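Local coordinates for protein 23S rRNA (guanine(2535)-N(1))-methyltransferase (Streptomyces viridochromogenes, PDB 1O9G) that methylates N1 of guanine-2535 in 23S ribosomal RNA with S-adenosyl-L-methionine, conferring resistance to the orthosomycin antibiotic avilamycin, at residues T106-E109 with L110-E114; E117-K121 with P122-E126. The protein carries 3 engineered substitutions. All coordinates share one frame; numbering follows the deposited sequence.

Contact 1 (T106-E109 with L110-E114); sequences TARE and LERRE
Four consecutive i to i+4 backbone hydrogen bonds, from Leu110 N to Thr106 O through Arg113 N to Glu109 O, run through this piece of helix, the last of them 2.9 Å long. On one flank Glu109 and Arg113, one turn apart, lie alongside each other and point the same way. Glu109 OE2 takes both N-H groups on one side of the Arg113 guanidinium, NE at 3.0 Å and NH2 at 2.8 Å. The carboxylate oxygen sits in the guanidinium plane, yet the two groups are turned 59° apart, and the donors reach OE2 on its anti side. Glu109 OE1 is left to a salt bridge with Arg135 of helix 122-140, so the carboxylate ties neighbouring turns of helix 102-119 to its antiparallel partner in a helical hairpin. Another flank carries an i to i+3 salt bridge: Arg108 NH1 meets Glu111 OE1 at 2.8 Å, from above the carboxylate plane. CG anti to the backbone N (chi1 -177°) and a bend at chi2 carry the Arg108 chain outward and somewhat forward, to bring NH1 to this acceptor. Its guanidinium also stacks on that of Arg112, centres 3.9 Å apart and planes at 23°. Glu111, together with the carbonyls of Val21 and Val20, which bind Arg108 NE and Arg112 NH2, probably offsets the repulsion between the paired cations; Arg112 NH1 bonds Gln115 OE1.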
loop_
_atom_site.group_PDB
_atom_site.type_symbol
_atom_site.label_atom_id
_atom_site.label_comp_id
_atom_site.label_asym_id
_atom_site.label_seq_id
_atom_site.Cartn_x
_atom_site.Cartn_y
_atom_site.Cartn_z
ATOM N N THR A 106 -10.856 17.893 -0.389
ATOM C CA THR A 106 -11.885 18.927 -0.293
ATOM C C THR A 106 -13.238 18.341 -0.676
ATOM O O THR A 106 -14.217 18.623 -0.003
ATOM C CB THR A 106 -11.511 20.110 -1.172
ATOM O OG1 THR A 106 -10.420 20.798 -0.568
ATOM C CG2 THR A 106 -12.618 21.123 -1.245
ATOM N N ALA A 107 -13.293 17.525 -1.728
ATOM C CA ALA A 107 -14.530 16.893 -2.171
ATOM C C ALA A 107 -15.070 15.936 -1.104
ATOM O O ALA A 107 -16.255 15.931 -0.816
ATOM C CB ALA A 107 -14.343 16.173 -3.484
ATOM N N ARG A 108 -14.205 15.151 -0.487
ATOM C CA ARG A 108 -14.616 14.245 0.568
ATOM C C ARG A 108 -15.108 14.984 1.795
ATOM O O ARG A 108 -16.103 14.568 2.416
ATOM C CB ARG A 108 -13.464 13.277 0.886
ATOM C CG ARG A 108 -13.754 12.210 1.923
ATOM C CD ARG A 108 -14.913 11.327 1.635
ATOM N NE ARG A 108 -14.814 10.076 2.377
ATOM C CZ ARG A 108 -15.773 9.177 2.494
ATOM N NH1 ARG A 108 -16.962 9.364 1.958
ATOM N NH2 ARG A 108 -15.524 8.074 3.166
ATOM N N GLU A 109 -14.411 16.042 2.162
ATOM C CA GLU A 109 -14.815 16.871 3.305
ATOM C C GLU A 109 -16.215 17.428 3.044
ATOM O O GLU A 109 -17.058 17.428 3.946
ATOM C CB GLU A 109 -13.846 18.040 3.547
ATOM C CG GLU A 109 -14.199 18.902 4.741
ATOM C CD GLU A 109 -13.282 20.098 4.934
ATOM O OE1 GLU A 109 -12.243 20.166 4.257
ATOM O OE2 GLU A 109 -13.633 20.963 5.763
ATOM N N LEU A 110 -16.461 17.898 1.831
ATOM C CA LEU A 110 -17.746 18.496 1.479
ATOM C C LEU A 110 -18.824 17.434 1.568
ATOM O O LEU A 110 -19.911 17.703 2.071
ATOM C CB LEU A 110 -17.722 19.135 0.096
ATOM C CG LEU A 110 -18.988 19.760 -0.452
ATOM C CD1 LEU A 110 -19.525 20.833 0.486
ATOM C CD2 LEU A 110 -18.661 20.329 -1.824
ATOM N N GLU A 111 -18.558 16.238 1.063
ATOM C CA GLU A 111 -19.510 15.136 1.137
ATOM C C GLU A 111 -19.919 14.860 2.583
ATOM O O GLU A 111 -21.098 14.693 2.885
ATOM C CB GLU A 111 -18.948 13.853 0.513
ATOM C CG GLU A 111 -19.865 12.648 0.641
ATOM C CD GLU A 111 -19.337 11.384 -0.032
ATOM O OE1 GLU A 111 -18.126 11.079 0.083
ATOM O OE2 GLU A 111 -20.137 10.689 -0.682
ATOM N N ARG A 112 -18.926 14.791 3.467
ATOM C CA ARG A 112 -19.151 14.543 4.887
ATOM C C ARG A 112 -19.956 15.678 5.530
ATOM O O ARG A 112 -20.844 15.427 6.347
ATOM C CB ARG A 112 -17.837 14.344 5.632
ATOM C CG ARG A 112 -17.150 13.030 5.332
ATOM C CD ARG A 112 -18.042 11.845 5.544
ATOM N NE ARG A 112 -17.350 10.579 5.716
ATOM C CZ ARG A 112 -17.958 9.402 5.667
ATOM N NH1 ARG A 112 -19.240 9.317 5.356
ATOM N NH2 ARG A 112 -17.280 8.294 5.905
ATOM N N ARG A 113 -19.645 16.920 5.195
ATOM C CA ARG A 113 -20.414 18.062 5.701
ATOM C C ARG A 113 -21.852 18.034 5.240
ATOM O O ARG A 113 -22.763 18.335 6.034
ATOM C CB ARG A 113 -19.766 19.386 5.324
ATOM C CG ARG A 113 -18.448 19.605 6.011
ATOM C CD ARG A 113 -17.888 20.995 5.882
ATOM N NE ARG A 113 -16.556 21.032 6.456
ATOM C CZ ARG A 113 -16.289 21.094 7.759
ATOM N NH1 ARG A 113 -17.262 21.151 8.656
ATOM N NH2 ARG A 113 -15.018 21.094 8.165
ATOM N N GLU A 114 -22.082 17.643 3.985
ATOM C CA GLU A 114 -23.434 17.511 3.473
ATOM C C GLU A 114 -24.187 16.392 4.228
ATOM O O GLU A 114 -25.356 16.547 4.564
ATOM C CB GLU A 114 -23.454 17.287 1.965
ATOM C CG GLU A 114 -23.025 18.515 1.167
ATOM C CD GLU A 114 -22.845 18.246 -0.321
ATOM O OE1 GLU A 114 -22.405 17.127 -0.706
ATOM O OE2 GLU A 114 -23.121 19.172 -1.119
#

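Contact 2 (E117-K121 with P122-E126); sequences ERFGK and PSYLE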
loop_
_atom_site.group_PDB
_atom_site.type_symbol
_atom_site.label_atom_id
_atom_site.label_comp_id
_atom_site.label_asym_id
_atom_site.label_seq_id
_atom_site.Cartn_x
_atom_site.Cartn_y
_atom_site.Cartn_z
ATOM N N GLU A 117 -25.323 17.650 7.553
ATOM C CA GLU A 117 -26.498 18.483 7.507
ATOM C C GLU A 117 -27.732 17.639 7.323
ATOM O O GLU A 117 -28.772 17.910 7.919
ATOM C CB GLU A 117 -26.408 19.557 6.420
ATOM C CG GLU A 117 -25.329 20.596 6.659
ATOM C CD GLU A 117 -25.369 21.281 8.032
ATOM O OE1 GLU A 117 -26.420 21.306 8.726
ATOM O OE2 GLU A 117 -24.286 21.805 8.404
ATOM N N ARG A 118 -27.621 16.586 6.533
ATOM C CA ARG A 118 -28.760 15.785 6.222
ATOM C C ARG A 118 -29.141 14.883 7.408
ATOM O O ARG A 118 -30.322 14.819 7.783
ATOM C CB ARG A 118 -28.507 14.952 5.004
ATOM C CG ARG A 118 -29.629 14.051 4.700
ATOM C CD ARG A 118 -29.485 13.380 3.379
ATOM N NE ARG A 118 -30.539 12.389 3.220
ATOM C CZ ARG A 118 -30.514 11.395 2.342
ATOM N NH1 ARG A 118 -29.490 11.254 1.506
ATOM N NH2 ARG A 118 -31.522 10.543 2.292
ATOM N N PHE A 119 -28.163 14.201 8.002
ATOM C CA PHE A 119 -28.409 13.151 8.993
ATOM C C PHE A 119 -28.204 13.566 10.454
ATOM O O PHE A 119 -28.785 12.968 11.332
ATOM C CB PHE A 119 -27.542 11.912 8.706
ATOM C CG PHE A 119 -27.740 11.327 7.342
ATOM C CD1 PHE A 119 -29.010 10.930 6.927
ATOM C CD2 PHE A 119 -26.674 11.187 6.466
ATOM C CE1 PHE A 119 -29.194 10.371 5.680
ATOM C CE2 PHE A 119 -26.862 10.636 5.226
ATOM C CZ PHE A 119 -28.115 10.244 4.832
ATOM N N GLY A 120 -27.319 14.522 10.703
ATOM C CA GLY A 120 -27.088 15.035 12.038
ATOM C C GLY A 120 -26.201 14.189 12.929
ATOM O O GLY A 120 -26.021 14.513 14.094
ATOM N N LYS A 121 -25.634 13.107 12.430
ATOM C CA LYS A 121 -24.804 12.241 13.272
ATOM C C LYS A 121 -23.451 12.909 13.533
ATOM O O LYS A 121 -22.801 13.405 12.575
ATOM C CB LYS A 121 -24.601 10.891 12.580
ATOM C CG LYS A 121 -23.874 9.809 13.351
ATOM C CD LYS A 121 -24.061 8.448 12.661
ATOM C CE LYS A 121 -23.034 7.394 13.035
ATOM N NZ LYS A 121 -22.638 7.338 14.468
ATOM N N PRO A 122 -22.978 12.941 14.782
ATOM C CA PRO A 122 -21.679 13.554 15.061
ATOM C C PRO A 122 -20.527 13.010 14.238
ATOM O O PRO A 122 -19.614 13.752 13.890
ATOM C CB PRO A 122 -21.445 13.245 16.541
ATOM C CG PRO A 122 -22.706 13.065 17.113
ATOM C CD PRO A 122 -23.650 12.577 16.035
ATOM N N SER A 123 -20.535 11.720 13.927
ATOM C CA SER A 123 -19.415 11.117 13.235
ATOM C C SER A 123 -19.138 11.766 11.881
ATOM O O SER A 123 -18.026 11.711 11.423
ATOM C CB SER A 123 -19.619 9.629 13.014
ATOM O OG SER A 123 -20.788 9.391 12.305
ATOM N N TYR A 124 -20.142 12.328 11.215
ATOM C CA TYR A 124 -19.925 12.919 9.891
ATOM C C TYR A 124 -19.050 14.169 10.036
ATOM O O TYR A 124 -18.213 14.451 9.173
ATOM C CB TYR A 124 -21.232 13.253 9.180
ATOM C CG TYR A 124 -22.038 12.051 8.790
ATOM C CD1 TYR A 124 -21.572 11.163 7.838
ATOM C CD2 TYR A 124 -23.242 11.796 9.384
ATOM C CE1 TYR A 124 -22.311 10.066 7.477
ATOM C CE2 TYR A 124 -24.001 10.669 9.052
ATOM C CZ TYR A 124 -23.517 9.817 8.092
ATOM O OH TYR A 124 -24.297 8.733 7.777
ATOM N N LEU A 125 -19.264 14.929 11.113
ATOM C CA LEU A 125 -18.433 16.106 11.365
ATOM C C LEU A 125 -17.036 15.744 11.881
ATOM O O LEU A 125 -16.088 16.457 11.588
ATOM C CB LEU A 125 -19.121 17.068 12.334
ATOM C CG LEU A 125 -20.241 17.903 11.756
ATOM C CD1 LEU A 125 -20.788 18.827 12.842
ATOM C CD2 LEU A 125 -19.805 18.720 10.512
ATOM N N GLU A 126 -16.913 14.651 12.616
ATOM C CA GLU A 126 -15.618 14.081 13.002
ATOM C C GLU A 126 -14.845 13.741 11.713
ATOM O O GLU A 126 -13.655 14.051 11.599
ATOM C CB GLU A 126 -15.780 12.841 13.895
ATOM C CG GLU A 126 -16.231 13.120 15.339
ATOM C CD GLU A 126 -16.419 11.851 16.190
ATOM O OE1 GLU A 126 -17.335 11.041 15.914
ATOM O OE2 GLU A 126 -15.661 11.653 17.147
HETATM O O HOH W 1 -21.888 9.593 15.660
#
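Tyr124 lays the CE2 side of its ring against Phe119 and Lys121, two residues that flank the glycine of the turn. Phe119 CD2 is 3.8 Å from Tyr124 CE2 and 3.7 Å from the phenol oxygen, Tyr124 OH. The two rings meet obliquely, with centroids 5.7 Å apart and planes inclined by 34°. From the Lys121 side CB packs against the ring, 3.6 Å from Tyr124 CE2. Both aromatic side chains have CG beside their own backbone N (chi1 -67° in Tyr124), which brings the rings together across the bend. This bend is the tight connection of a helical hairpin: helix 102-119 ends at Phe119, Gly120 leaves helical geometry with a positive phi of 80°, and the chain turns at Lys121 and Pro122 into helix 122-140. Tyr124 N donates a 3.2 Å hydrogen bond to Lys121 O, three residues back. The Lys121 side chain leaves extended and bends only at its last torsion, with its methylenes passing alongside Ser123; Lys121 CE comes 3.1 Å from Ser123 OG. The ammonium group donates to a water 2.7 Å from Lys121 NZ, and the same water accepts from Ser123 N, linking the lysine to the first turn of the second helix. Tyr124 also rests on Gln115 and Ser116 of helix 102-119.

Contact 1 comes first along the chain, within helix 102-119, and contact 2 follows at the end of that helix and the start of helix 122-140; their centres are about 11 Å apart. They touch directly where Arg112 CB packs 3.6 Å from Tyr124 O, and Arg113 NH1 lies 4.0 Å from Leu125 CD2. The two contacts thus adjoin along a single helical hairpin, one in its first arm and the other at its tip. In chain order the hairpin follows helix 87-98 and lies between strands 77-84 and 147-151, neighbours in the Rossmann-like methyltransferase sheet. It projects from the protein body, the centres of contacts 1 and 2 lying about 24 and 29 Å from the chain centre.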